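Local coordinates for VgrG protein (Vibrio cholerae, PDB 4DTH) that binds ATP and magnesium ions and, as the actin cross-linking domain of a toxin, probably joins G-actin monomers covalently to one another, at residues G67-P72 and K148-A153; A56-T61 and L112-H117; K285-L290 and A297-I302. One frame throughout, in Å; residues are numbered along the deposited sequence.

Interaction 1 (G67-P72 and K148-A153)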
ATOM      1  N   GLY A  67      11.544  19.121   0.835  1.00 30.54           N
ATOM      2  CA  GLY A  67      11.835  20.432   1.401  1.00 30.19           C
ATOM      3  C   GLY A  67      10.904  21.546   0.968  1.00 31.46           C
ATOM      4  O   GLY A  67      10.066  21.354   0.085  1.00 29.70           O
ATOM      5  N   SER A  68      11.042  22.717   1.600  1.00 27.16           N
ATOM      6  CA  SER A  68      10.214  23.883   1.299  1.00 26.92           C
ATOM      7  C   SER A  68      10.441  24.381  -0.125  1.00 28.63           C
ATOM      8  O   SER A  68      11.543  24.272  -0.664  1.00 27.83           O
ATOM      9  CB  SER A  68      10.449  24.992   2.321  1.00 31.63           C
ATOM     10  OG  SER A  68       9.967  24.576   3.592  1.00 40.28           O
ATOM     11  N   TYR A  69       9.366  24.862  -0.747  1.00 23.87           N
ATOM     12  CA  TYR A  69       9.400  25.374  -2.112  1.00 23.25           C
ATOM     13  C   TYR A  69       9.751  26.838  -2.099  1.00 27.54           C
ATOM     14  O   TYR A  69       9.194  27.604  -1.307  1.00 27.61           O
ATOM     15  CB  TYR A  69       8.038  25.167  -2.797  1.00 23.17           C
ATOM     16  CG  TYR A  69       7.918  25.775  -4.183  1.00 22.71           C
ATOM     17  CD1 TYR A  69       8.629  25.249  -5.263  1.00 23.65           C
ATOM     18  CD2 TYR A  69       7.059  26.843  -4.425  1.00 22.99           C
ATOM     19  CE1 TYR A  69       8.484  25.772  -6.550  1.00 22.94           C
ATOM     20  CE2 TYR A  69       6.917  27.383  -5.707  1.00 23.29           C
ATOM     21  CZ  TYR A  69       7.639  26.851  -6.763  1.00 26.55           C
ATOM     22  OH  TYR A  69       7.500  27.372  -8.030  1.00 23.28           O
ATOM     23  N   GLN A  70      10.664  27.225  -2.986  1.00 23.87           N
ATOM     24  CA  GLN A  70      11.047  28.619  -3.177  1.00 24.12           C
ATOM     25  C   GLN A  70      10.818  28.931  -4.645  1.00 27.38           C
ATOM     26  O   GLN A  70      11.463  28.331  -5.514  1.00 26.58           O
ATOM     27  CB  GLN A  70      12.513  28.894  -2.771  1.00 25.63           C
ATOM     28  CG  GLN A  70      12.810  28.654  -1.278  1.00 41.52           C
ATOM     29  CD  GLN A  70      11.916  29.451  -0.339  1.00 59.31           C
ATOM     30  OE1 GLN A  70      11.656  30.653  -0.531  1.00 57.72           O
ATOM     31  NE2 GLN A  70      11.416  28.789   0.695  1.00 51.66           N
ATOM     32  N   ARG A  71       9.857  29.837  -4.910  1.00 25.47           N
ATOM     33  CA  ARG A  71       9.533  30.281  -6.260  1.00 25.64           C
ATOM     34  C   ARG A  71      10.794  30.916  -6.850  1.00 28.38           C
ATOM     35  O   ARG A  71      11.308  31.866  -6.251  1.00 27.15           O
ATOM     36  CB  ARG A  71       8.394  31.326  -6.219  1.00 27.30           C
ATOM     37  CG  ARG A  71       7.951  31.858  -7.591  1.00 34.87           C
ATOM     38  CD  ARG A  71       7.125  30.816  -8.279  1.00 28.41           C
ATOM     39  NE  ARG A  71       6.642  31.166  -9.616  1.00 27.10           N
ATOM     40  CZ  ARG A  71       5.927  30.315 -10.343  1.00 34.09           C
ATOM     41  NH1 ARG A  71       5.618  29.119  -9.858  1.00 21.84           N
ATOM     42  NH2 ARG A  71       5.515  30.650 -11.557  1.00 23.26           N
ATOM     43  N   PRO A  72      11.327  30.411  -7.990  1.00 24.47           N
ATOM     44  CA  PRO A  72      12.513  31.048  -8.580  1.00 24.25           C
ATOM     45  C   PRO A  72      12.262  32.544  -8.824  1.00 28.15           C
ATOM     46  O   PRO A  72      11.172  32.907  -9.287  1.00 26.91           O
ATOM     47  CB  PRO A  72      12.716  30.284  -9.890  1.00 26.03           C
ATOM     48  CG  PRO A  72      12.079  28.964  -9.649  1.00 29.98           C
ATOM     49  CD  PRO A  72      10.867  29.282  -8.824  1.00 25.53           C
ATOM     50  N   LYS A 148      -4.223  24.426  -6.528  1.00 24.76           N
ATOM     51  CA  LYS A 148      -3.181  25.075  -5.738  1.00 24.54           C
ATOM     52  C   LYS A 148      -1.929  24.189  -5.699  1.00 26.27           C
ATOM     53  O   LYS A 148      -1.584  23.608  -4.671  1.00 26.76           O
ATOM     54  CB  LYS A 148      -3.690  25.427  -4.325  1.00 28.89           C
ATOM     55  CG  LYS A 148      -3.511  26.898  -3.976  1.00 54.02           C
ATOM     56  CD  LYS A 148      -4.202  27.266  -2.665  1.00 69.38           C
ATOM     57  CE  LYS A 148      -3.804  28.642  -2.196  1.00 83.64           C
ATOM     58  NZ  LYS A 148      -2.525  28.602  -1.455  1.00 94.55           N
ATOM     59  N   HIS A 149      -1.280  24.059  -6.861  1.00 21.49           N
ATOM     60  CA  HIS A 149      -0.051  23.289  -7.042  1.00 20.04           C
ATOM     61  C   HIS A 149       0.731  23.832  -8.224  1.00 23.06           C
ATOM     62  O   HIS A 149       0.181  24.566  -9.048  1.00 22.14           O
ATOM     63  CB  HIS A 149      -0.348  21.775  -7.258  1.00 19.56           C
ATOM     64  CG  HIS A 149      -0.770  21.425  -8.659  1.00 21.76           C
ATOM     65  ND1 HIS A 149      -2.101  21.453  -9.042  1.00 22.73           N
ATOM     66  CD2 HIS A 149      -0.016  21.079  -9.733  1.00 22.29           C
ATOM     67  CE1 HIS A 149      -2.116  21.121 -10.323  1.00 21.56           C
ATOM     68  NE2 HIS A 149      -0.884  20.886 -10.782  1.00 21.84           N
ATOM     69  N   VAL A 150       2.009  23.455  -8.315  1.00 19.13           N
ATOM     70  CA  VAL A 150       2.860  23.729  -9.473  1.00 18.48           C
ATOM     71  C   VAL A 150       3.684  22.479  -9.748  1.00 21.44           C
ATOM     72  O   VAL A 150       4.000  21.725  -8.820  1.00 20.73           O
ATOM     73  CB  VAL A 150       3.754  25.008  -9.393  1.00 21.79           C
ATOM     74  CG1 VAL A 150       2.921  26.282  -9.336  1.00 21.36           C
ATOM     75  CG2 VAL A 150       4.758  24.951  -8.239  1.00 21.36           C
ATOM     76  N   ILE A 151       4.035  22.269 -11.016  1.00 17.55           N
ATOM     77  CA  ILE A 151       4.898  21.160 -11.428  1.00 17.11           C
ATOM     78  C   ILE A 151       6.206  21.800 -11.872  1.00 20.78           C
ATOM     79  O   ILE A 151       6.184  22.728 -12.688  1.00 19.21           O
ATOM     80  CB  ILE A 151       4.250  20.320 -12.576  1.00 19.84           C
ATOM     81  CG1 ILE A 151       2.903  19.683 -12.144  1.00 20.26           C
ATOM     82  CG2 ILE A 151       5.247  19.265 -13.134  1.00 19.17           C
ATOM     83  CD1 ILE A 151       2.993  18.609 -10.990  1.00 22.26           C
ATOM     84  N   ALA A 152       7.336  21.291 -11.371  1.00 18.35           N
ATOM     85  CA  ALA A 152       8.647  21.825 -11.726  1.00 18.27           C
ATOM     86  C   ALA A 152       9.660  20.728 -11.985  1.00 21.39           C
ATOM     87  O   ALA A 152       9.662  19.708 -11.298  1.00 19.27           O
ATOM     88  CB  ALA A 152       9.154  22.768 -10.650  1.00 19.49           C
ATOM     89  N   ALA A 153      10.534  20.951 -12.971  1.00 19.49           N
ATOM     90  CA  ALA A 153      11.587  20.016 -13.366  1.00 19.38           C
ATOM     91  C   ALA A 153      12.599  19.791 -12.262  1.00 22.49           C
ATOM     92  O   ALA A 153      12.855  20.692 -11.455  1.00 21.90           O
ATOM     93  CB  ALA A 153      12.304  20.555 -14.583  1.00 20.32           C
TER

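Interaction 2 (A56-T61 and L112-H117). With SO4 (sulfate ion), chain H.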
ATOM      1  N   ALA A  56     -11.998   5.917 -13.939  1.00 26.65           N
ATOM      2  CA  ALA A  56     -10.830   6.433 -13.215  1.00 25.38           C
ATOM      3  C   ALA A  56      -9.683   5.406 -13.280  1.00 25.91           C
ATOM      4  O   ALA A  56      -9.880   4.233 -12.943  1.00 24.42           O
ATOM      5  CB  ALA A  56     -11.206   6.742 -11.774  1.00 26.64           C
ATOM      6  N   LEU A  57      -8.506   5.836 -13.776  1.00 20.81           N
ATOM      7  CA  LEU A  57      -7.347   4.949 -13.955  1.00 19.51           C
ATOM      8  C   LEU A  57      -6.297   5.082 -12.863  1.00 21.54           C
ATOM      9  O   LEU A  57      -5.831   4.069 -12.336  1.00 21.06           O
ATOM     10  CB  LEU A  57      -6.732   5.143 -15.352  1.00 19.51           C
ATOM     11  CG  LEU A  57      -7.698   4.936 -16.540  1.00 23.87           C
ATOM     12  CD1 LEU A  57      -7.066   5.401 -17.833  1.00 23.60           C
ATOM     13  CD2 LEU A  57      -8.173   3.464 -16.649  1.00 25.38           C
ATOM     14  N   PHE A  58      -5.920   6.317 -12.521  1.00 18.74           N
ATOM     15  CA  PHE A  58      -4.946   6.556 -11.459  1.00 17.85           C
ATOM     16  C   PHE A  58      -5.027   7.949 -10.880  1.00 22.40           C
ATOM     17  O   PHE A  58      -5.514   8.879 -11.532  1.00 22.68           O
ATOM     18  CB  PHE A  58      -3.506   6.214 -11.895  1.00 18.83           C
ATOM     19  CG  PHE A  58      -2.944   7.086 -12.992  1.00 19.27           C
ATOM     20  CD1 PHE A  58      -2.299   8.280 -12.690  1.00 20.42           C
ATOM     21  CD2 PHE A  58      -3.011   6.684 -14.320  1.00 20.44           C
ATOM     22  CE1 PHE A  58      -1.777   9.087 -13.705  1.00 20.40           C
ATOM     23  CE2 PHE A  58      -2.475   7.480 -15.334  1.00 21.68           C
ATOM     24  CZ  PHE A  58      -1.844   8.670 -15.020  1.00 19.48           C
ATOM     25  N   MET A  59      -4.514   8.101  -9.666  1.00 19.14           N
ATOM     26  CA  MET A  59      -4.485   9.385  -8.984  1.00 19.84           C
ATOM     27  C   MET A  59      -3.111  10.023  -9.119  1.00 21.29           C
ATOM     28  O   MET A  59      -2.099   9.327  -9.167  1.00 19.62           O
ATOM     29  CB  MET A  59      -4.778   9.191  -7.482  1.00 22.97           C
ATOM     30  CG  MET A  59      -6.164   8.678  -7.177  1.00 28.48           C
ATOM     31  SD  MET A  59      -6.256   8.358  -5.412  1.00 34.82           S
ATOM     32  CE  MET A  59      -7.902   7.781  -5.252  1.00 33.05           C
ATOM     33  N   LEU A  60      -3.078  11.354  -9.110  1.00 19.11           N
ATOM     34  CA  LEU A  60      -1.834  12.122  -9.083  1.00 19.71           C
ATOM     35  C   LEU A  60      -1.665  12.543  -7.636  1.00 22.66           C
ATOM     36  O   LEU A  60      -2.546  13.211  -7.076  1.00 22.10           O
ATOM     37  CB  LEU A  60      -1.932  13.354  -9.997  1.00 20.13           C
ATOM     38  CG  LEU A  60      -1.600  13.110 -11.472  1.00 26.15           C
ATOM     39  CD1 LEU A  60      -2.762  12.496 -12.209  1.00 27.21           C
ATOM     40  CD2 LEU A  60      -1.221  14.399 -12.134  1.00 30.24           C
ATOM     41  N   THR A  61      -0.577  12.099  -7.001  1.00 19.66           N
ATOM     42  CA  THR A  61      -0.361  12.395  -5.589  1.00 19.60           C
ATOM     43  C   THR A  61       1.025  12.948  -5.306  1.00 22.58           C
ATOM     44  O   THR A  61       1.975  12.681  -6.054  1.00 21.38           O
ATOM     45  CB  THR A  61      -0.576  11.121  -4.700  1.00 24.35           C
ATOM     46  OG1 THR A  61       0.514  10.210  -4.876  1.00 22.44           O
ATOM     47  CG2 THR A  61      -1.904  10.396  -4.963  1.00 25.19           C
ATOM     48  N   LEU A 112       2.239   6.043 -18.852  1.00 19.00           N
ATOM     49  CA  LEU A 112       3.307   6.363 -19.807  1.00 19.34           C
ATOM     50  C   LEU A 112       2.958   7.613 -20.598  1.00 21.69           C
ATOM     51  O   LEU A 112       3.831   8.461 -20.797  1.00 20.27           O
ATOM     52  CB  LEU A 112       3.628   5.189 -20.738  1.00 19.80           C
ATOM     53  CG  LEU A 112       4.311   3.990 -20.072  1.00 24.58           C
ATOM     54  CD1 LEU A 112       4.180   2.754 -20.940  1.00 25.52           C
ATOM     55  CD2 LEU A 112       5.780   4.290 -19.730  1.00 26.57           C
ATOM     56  N   TRP A 113       1.675   7.771 -20.970  1.00 19.27           N
ATOM     57  CA  TRP A 113       1.210   8.971 -21.674  1.00 20.03           C
ATOM     58  C   TRP A 113       1.424  10.192 -20.768  1.00 20.93           C
ATOM     59  O   TRP A 113       1.928  11.216 -21.235  1.00 19.79           O
ATOM     60  CB  TRP A 113      -0.279   8.879 -22.088  1.00 19.41           C
ATOM     61  CG  TRP A 113      -0.830  10.238 -22.447  1.00 20.76           C
ATOM     62  CD1 TRP A 113      -0.545  10.959 -23.570  1.00 23.43           C
ATOM     63  CD2 TRP A 113      -1.569  11.117 -21.584  1.00 20.08           C
ATOM     64  NE1 TRP A 113      -1.091  12.219 -23.476  1.00 23.05           N
ATOM     65  CE2 TRP A 113      -1.716  12.347 -22.265  1.00 23.94           C
ATOM     66  CE3 TRP A 113      -2.122  10.985 -20.298  1.00 20.98           C
ATOM     67  CZ2 TRP A 113      -2.410  13.427 -21.715  1.00 23.26           C
ATOM     68  CZ3 TRP A 113      -2.813  12.056 -19.755  1.00 22.14           C
ATOM     69  CH2 TRP A 113      -2.974  13.251 -20.473  1.00 22.65           C
ATOM     70  N   LEU A 114       0.993  10.103 -19.493  1.00 17.63           N
ATOM     71  CA  LEU A 114       1.137  11.234 -18.572  1.00 17.27           C
ATOM     72  C   LEU A 114       2.598  11.640 -18.380  1.00 20.71           C
ATOM     73  O   LEU A 114       2.887  12.837 -18.353  1.00 18.67           O
ATOM     74  CB  LEU A 114       0.421  11.008 -17.226  1.00 17.31           C
ATOM     75  CG  LEU A 114       0.454  12.220 -16.278  1.00 20.77           C
ATOM     76  CD1 LEU A 114      -0.311  13.407 -16.852  1.00 20.50           C
ATOM     77  CD2 LEU A 114      -0.073  11.861 -14.910  1.00 22.60           C
ATOM     78  N   ALA A 115       3.521  10.657 -18.326  1.00 18.64           N
ATOM     79  CA  ALA A 115       4.954  10.951 -18.213  1.00 18.72           C
ATOM     80  C   ALA A 115       5.425  11.764 -19.427  1.00 21.15           C
ATOM     81  O   ALA A 115       6.161  12.733 -19.252  1.00 19.99           O
ATOM     82  CB  ALA A 115       5.750   9.664 -18.090  1.00 19.35           C
ATOM     83  N   THR A 116       4.962  11.414 -20.646  1.00 18.47           N
ATOM     84  CA  THR A 116       5.329  12.199 -21.831  1.00 18.59           C
ATOM     85  C   THR A 116       4.714  13.599 -21.772  1.00 22.19           C
ATOM     86  O   THR A 116       5.367  14.566 -22.158  1.00 20.90           O
ATOM     87  CB  THR A 116       5.009  11.471 -23.148  1.00 27.02           C
ATOM     88  OG1 THR A 116       3.601  11.511 -23.415  1.00 35.88           O
ATOM     89  CG2 THR A 116       5.544  10.054 -23.175  1.00 18.06           C
ATOM     90  N   HIS A 117       3.472  13.703 -21.267  1.00 19.64           N
ATOM     91  CA  HIS A 117       2.779  14.986 -21.103  1.00 19.56           C
ATOM     92  C   HIS A 117       3.543  15.878 -20.095  1.00 21.31           C
ATOM     93  O   HIS A 117       3.715  17.080 -20.342  1.00 20.45           O
ATOM     94  CB  HIS A 117       1.319  14.739 -20.672  1.00 20.66           C
ATOM     95  CG  HIS A 117       0.553  15.994 -20.416  1.00 24.57           C
ATOM     96  ND1 HIS A 117      -0.033  16.705 -21.448  1.00 27.32           N
ATOM     97  CD2 HIS A 117       0.299  16.625 -19.247  1.00 26.59           C
ATOM     98  CE1 HIS A 117      -0.609  17.753 -20.877  1.00 26.82           C
ATOM     99  NE2 HIS A 117      -0.439  17.744 -19.555  1.00 26.86           N
TER
HETATM  100  S   SO4 H 407      -0.884  15.548 -25.074  1.00 43.38           S
HETATM  101  O1  SO4 H 407      -0.374  16.360 -26.174  1.00 43.81           O
HETATM  102  O2  SO4 H 407       0.163  15.382 -24.041  1.00 43.92           O
HETATM  103  O3  SO4 H 407      -2.030  16.227 -24.475  1.00 43.88           O
HETATM  104  O4  SO4 H 407      -1.277  14.218 -25.591  1.00 40.18           O

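Interaction 3 (K285-L290 and A297-I302)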
ATOM      1  N   LYS A 285      -9.660  -7.674  11.628  1.00 24.42           N
ATOM      2  CA  LYS A 285     -10.802  -7.808  10.705  1.00 23.92           C
ATOM      3  C   LYS A 285     -11.063  -9.267  10.312  1.00 27.38           C
ATOM      4  O   LYS A 285     -12.226  -9.653  10.148  1.00 26.76           O
ATOM      5  CB  LYS A 285     -10.607  -6.955   9.440  1.00 26.46           C
ATOM      6  CG  LYS A 285     -10.662  -5.427   9.655  1.00 38.80           C
ATOM      7  CD  LYS A 285     -12.066  -4.860   9.936  1.00 49.02           C
ATOM      8  CE  LYS A 285     -12.977  -4.817   8.729  1.00 58.75           C
ATOM      9  NZ  LYS A 285     -14.298  -4.224   9.060  1.00 67.30           N
ATOM     10  N   ILE A 286      -9.995 -10.081  10.178  1.00 23.75           N
ATOM     11  CA  ILE A 286     -10.120 -11.491   9.778  1.00 23.56           C
ATOM     12  C   ILE A 286     -10.978 -12.363  10.709  1.00 29.49           C
ATOM     13  O   ILE A 286     -11.595 -13.315  10.232  1.00 28.07           O
ATOM     14  CB  ILE A 286      -8.775 -12.136   9.354  1.00 25.65           C
ATOM     15  CG1 ILE A 286      -9.008 -13.280   8.323  1.00 25.40           C
ATOM     16  CG2 ILE A 286      -7.966 -12.598  10.578  1.00 25.51           C
ATOM     17  CD1 ILE A 286      -7.778 -13.887   7.699  1.00 26.00           C
ATOM     18  N   VAL A 287     -11.031 -12.020  12.016  1.00 29.37           N
ATOM     19  CA  VAL A 287     -11.828 -12.722  13.036  1.00 31.65           C
ATOM     20  C   VAL A 287     -13.314 -12.792  12.634  1.00 35.66           C
ATOM     21  O   VAL A 287     -13.985 -13.783  12.930  1.00 34.88           O
ATOM     22  CB  VAL A 287     -11.558 -12.095  14.442  1.00 37.43           C
ATOM     23  CG1 VAL A 287     -12.792 -12.061  15.338  1.00 38.21           C
ATOM     24  CG2 VAL A 287     -10.415 -12.813  15.135  1.00 37.73           C
ATOM     25  N   GLU A 288     -13.786 -11.768  11.887  1.00 31.68           N
ATOM     26  CA  GLU A 288     -15.157 -11.646  11.381  1.00 31.73           C
ATOM     27  C   GLU A 288     -15.559 -12.749  10.394  1.00 34.86           C
ATOM     28  O   GLU A 288     -16.755 -12.989  10.224  1.00 35.50           O
ATOM     29  CB  GLU A 288     -15.390 -10.254  10.760  1.00 33.37           C
ATOM     30  CG  GLU A 288     -15.214  -9.095  11.733  1.00 44.79           C
ATOM     31  CD  GLU A 288     -15.109  -7.689  11.162  1.00 70.20           C
ATOM     32  OE1 GLU A 288     -15.309  -7.509   9.939  1.00 62.02           O
ATOM     33  OE2 GLU A 288     -14.823  -6.759  11.951  1.00 69.19           O
ATOM     34  N   ILE A 289     -14.585 -13.433   9.750  1.00 28.92           N
ATOM     35  CA  ILE A 289     -14.906 -14.497   8.797  1.00 28.04           C
ATOM     36  C   ILE A 289     -15.276 -15.809   9.498  1.00 33.08           C
ATOM     37  O   ILE A 289     -15.746 -16.736   8.842  1.00 32.80           O
ATOM     38  CB  ILE A 289     -13.864 -14.682   7.656  1.00 30.87           C
ATOM     39  CG1 ILE A 289     -12.621 -15.494   8.104  1.00 30.64           C
ATOM     40  CG2 ILE A 289     -13.499 -13.333   6.979  1.00 30.52           C
ATOM     41  CD1 ILE A 289     -11.731 -15.971   6.969  1.00 34.32           C
ATOM     42  N   LEU A 290     -15.036 -15.888  10.820  1.00 30.26           N
ATOM     43  CA  LEU A 290     -15.316 -17.066  11.649  1.00 29.43           C
ATOM     44  C   LEU A 290     -16.538 -16.840  12.540  1.00 35.10           C
ATOM     45  O   LEU A 290     -16.935 -15.697  12.762  1.00 34.98           O
ATOM     46  CB  LEU A 290     -14.103 -17.361  12.567  1.00 28.60           C
ATOM     47  CG  LEU A 290     -12.731 -17.559  11.912  1.00 31.27           C
ATOM     48  CD1 LEU A 290     -11.625 -17.510  12.950  1.00 30.91           C
ATOM     49  CD2 LEU A 290     -12.665 -18.861  11.148  1.00 30.75           C
ATOM     50  N   ALA A 297     -11.598 -19.784  19.894  1.00 29.05           N
ATOM     51  CA  ALA A 297     -10.661 -20.916  19.848  1.00 28.48           C
ATOM     52  C   ALA A 297      -9.349 -20.534  19.154  1.00 29.98           C
ATOM     53  O   ALA A 297      -8.276 -20.871  19.655  1.00 29.12           O
ATOM     54  CB  ALA A 297     -11.305 -22.106  19.149  1.00 29.45           C
ATOM     55  N   VAL A 298      -9.426 -19.793  18.028  1.00 24.80           N
ATOM     56  CA  VAL A 298      -8.236 -19.329  17.303  1.00 23.14           C
ATOM     57  C   VAL A 298      -7.419 -18.389  18.203  1.00 25.52           C
ATOM     58  O   VAL A 298      -6.225 -18.628  18.413  1.00 24.12           O
ATOM     59  CB  VAL A 298      -8.600 -18.653  15.945  1.00 26.50           C
ATOM     60  CG1 VAL A 298      -7.415 -17.878  15.371  1.00 26.11           C
ATOM     61  CG2 VAL A 298      -9.115 -19.670  14.932  1.00 26.16           C
ATOM     62  N   MET A 299      -8.064 -17.321  18.725  1.00 23.48           N
ATOM     63  CA  MET A 299      -7.416 -16.301  19.551  1.00 23.02           C
ATOM     64  C   MET A 299      -6.760 -16.856  20.803  1.00 26.96           C
ATOM     65  O   MET A 299      -5.621 -16.484  21.106  1.00 25.40           O
ATOM     66  CB  MET A 299      -8.371 -15.136  19.875  1.00 24.68           C
ATOM     67  CG  MET A 299      -8.872 -14.392  18.632  1.00 27.00           C
ATOM     68  SD  MET A 299      -7.611 -14.011  17.382  1.00 29.52           S
ATOM     69  CE  MET A 299      -6.578 -12.996  18.281  1.00 26.55           C
ATOM     70  N   LYS A 300      -7.456 -17.766  21.502  1.00 26.34           N
ATOM     71  CA  LYS A 300      -6.957 -18.412  22.716  1.00 26.41           C
ATOM     72  C   LYS A 300      -5.653 -19.175  22.447  1.00 28.52           C
ATOM     73  O   LYS A 300      -4.757 -19.145  23.290  1.00 29.69           O
ATOM     74  CB  LYS A 300      -8.032 -19.343  23.323  1.00 30.26           C
ATOM     75  CG  LYS A 300      -8.618 -18.841  24.648  1.00 59.03           C
ATOM     76  CD  LYS A 300     -10.130 -18.630  24.576  1.00 75.09           C
ATOM     77  CE  LYS A 300     -10.728 -18.046  25.834  1.00 91.32           C
ATOM     78  NZ  LYS A 300     -11.968 -18.773  26.223  1.00103.46           N
ATOM     79  N   HIS A 301      -5.517 -19.794  21.257  1.00 22.97           N
ATOM     80  CA  HIS A 301      -4.329 -20.567  20.875  1.00 22.16           C
ATOM     81  C   HIS A 301      -3.122 -19.760  20.391  1.00 23.73           C
ATOM     82  O   HIS A 301      -2.016 -20.304  20.328  1.00 22.34           O
ATOM     83  CB  HIS A 301      -4.694 -21.680  19.889  1.00 23.24           C
ATOM     84  CG  HIS A 301      -5.404 -22.821  20.541  1.00 26.61           C
ATOM     85  ND1 HIS A 301      -6.782 -22.855  20.635  1.00 28.85           N
ATOM     86  CD2 HIS A 301      -4.899 -23.930  21.131  1.00 28.16           C
ATOM     87  CE1 HIS A 301      -7.073 -23.984  21.268  1.00 28.06           C
ATOM     88  NE2 HIS A 301      -5.972 -24.670  21.570  1.00 28.22           N
ATOM     89  N   ILE A 302      -3.308 -18.470  20.074  1.00 20.04           N
ATOM     90  CA  ILE A 302      -2.192 -17.632  19.613  1.00 19.45           C
ATOM     91  C   ILE A 302      -1.211 -17.287  20.742  1.00 22.95           C
ATOM     92  O   ILE A 302      -0.007 -17.343  20.511  1.00 22.44           O
ATOM     93  CB  ILE A 302      -2.665 -16.371  18.842  1.00 21.75           C
ATOM     94  CG1 ILE A 302      -3.510 -16.767  17.611  1.00 22.60           C
ATOM     95  CG2 ILE A 302      -1.456 -15.499  18.416  1.00 21.99           C
ATOM     96  CD1 ILE A 302      -4.162 -15.584  16.852  1.00 24.60           C
TER

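Interaction 1 (G67-P72 and K148-A153)
V150 meets both Y69 and R71 through its two methyl groups; the contact is van der Waals, with no hydrogen bond crossing between G67-P72 and K148-A153. CG2 of V150 lies against the phenol end of Y69, 3.7 Å from the Y69 OH and 3.8 Å from the Y69 CZ; the methyl approaches the ring obliquely, and the two side chains cross at about a right angle. CG1, the other branch, rests 3.9 Å from NH1 of R71, again at a slant to the flat guanidinium. With CG of Y69 turned anti to the backbone N (chi1 175°), the phenol end of this loop residue reaches V150.

The second strand here, 150-153, pairs antiparallel with strand 34-38. Residues 69-72 run on from the end of strand 56-68 as an irregular chain, so the contact joins this exit to strand 150-153, which is not a sheet partner of strand 56-68, through side chains alone, with the nearest CA atoms, those of R71 and V150, 9.9 Å apart. Side chains of Y69 and V150 both also touch A37 on strand 34-38.

Polar bonds hold the two groups that V150 packs against. NH1 of R71 donates to the Y69 OH at 3.2 Å, a bent bond (136°) whose acceptor sits 29° out of the guanidinium plane. The stronger partners lie on H127, whose ND1 is hydrogen-bonded to the Y69 OH and whose backbone O accepts from NH1 of R71. The arginine chain is bent at chi2, and its NE is bonded to the backbone O of L75.

Interaction 2 (A56-T61 and L112-H117)
The F58 ring presents its edge to L114: CD2 of the leucine lies near the ring plane, 3.5 Å from CE1 of F58, and CB of L114 is in that plane too, 3.9 Å from CZ of F58. W113 carries CB of H117 over one face, 4.0 Å above the plane and displaced toward the rim. A sulfate ion, probably from the crystallisation liquor, sits at the indole edge, where NE1 of W113 donates to its O4 at 2.9 Å in a nearly straight bond (170°). ND1 of H117 donates to another sulfate oxygen, O2, which lies in the imidazole plane; E136 N is a third donor to the ion.

Here helix 101-124 packs across a face of the sheet containing strand 56-68. The strand carries a classic beta bulge, L57 and F58 both facing V49; F58, within the bulge, and L60, two residues on, both direct their CB toward the helix. L60 and L114 reach toward each other tip to tip, CD1 of L60 lying 3.9 Å from CD2 of L114. CG of L114 is anti to the backbone N (chi1 -175°), which carries the one methyl CD2 to both strand residues. On the helix, T116 OG1 and H117 N both donate to the backbone O of W113.

Interaction 3 (K285-L290 and A297-I302)
A helix and the chain leading into it meet here: residues 285-290, a turn-like run just ahead of helix 292-307, fold back beside residues 297-302 of that helix. Within the run, backbone N atoms of E288, I289 and L290 each bond to the O three residues earlier, making a series of turns; the CB atoms of V287 and L290 point toward the helix. Two apolar pairs make the contact. CG2 of V287 lies 3.8 Å from SD of M299, the side chains meeting at a slant. CG of M299 is itself 4.1 Å from CG2 of V287, and the bend at chi2 (-45°) brings the sulfur alongside the same methyl. Farther along, CD1 of L290 meets CG2 of V298 at 3.9 Å, and these two side chains stand roughly perpendicular.

The helix has other neighbours: V298 also touches F209 of helix 204-212, and M299 touches Y235 of helix 221-245. One turn on from A297, ND1 of H301 donates back to the backbone O of A297 at 2.7 Å, with the acceptor in the imidazole plane and an N-H...O angle of 170°.

How the interactions relate
Interactions 1 and 2 share strand 56-68, the second using its early part and the first its end; their centres lie about 19 Å apart and their nearest atoms about 6 Å, without touching. Along the chain their segments alternate. Loop residue L130 links the surroundings of both, bonding through its N to H149 and touching L60 and H117. Interaction 3 is built from a later part of the chain, on the opposite side of its centre, about 49 Å from interaction 1 and about 41 Å from interaction 2, centre to centre. Interaction 2 approaches the nucleotide, the F58 side chain being about 8 Å from ATP and about 11 Å from a magnesium ion.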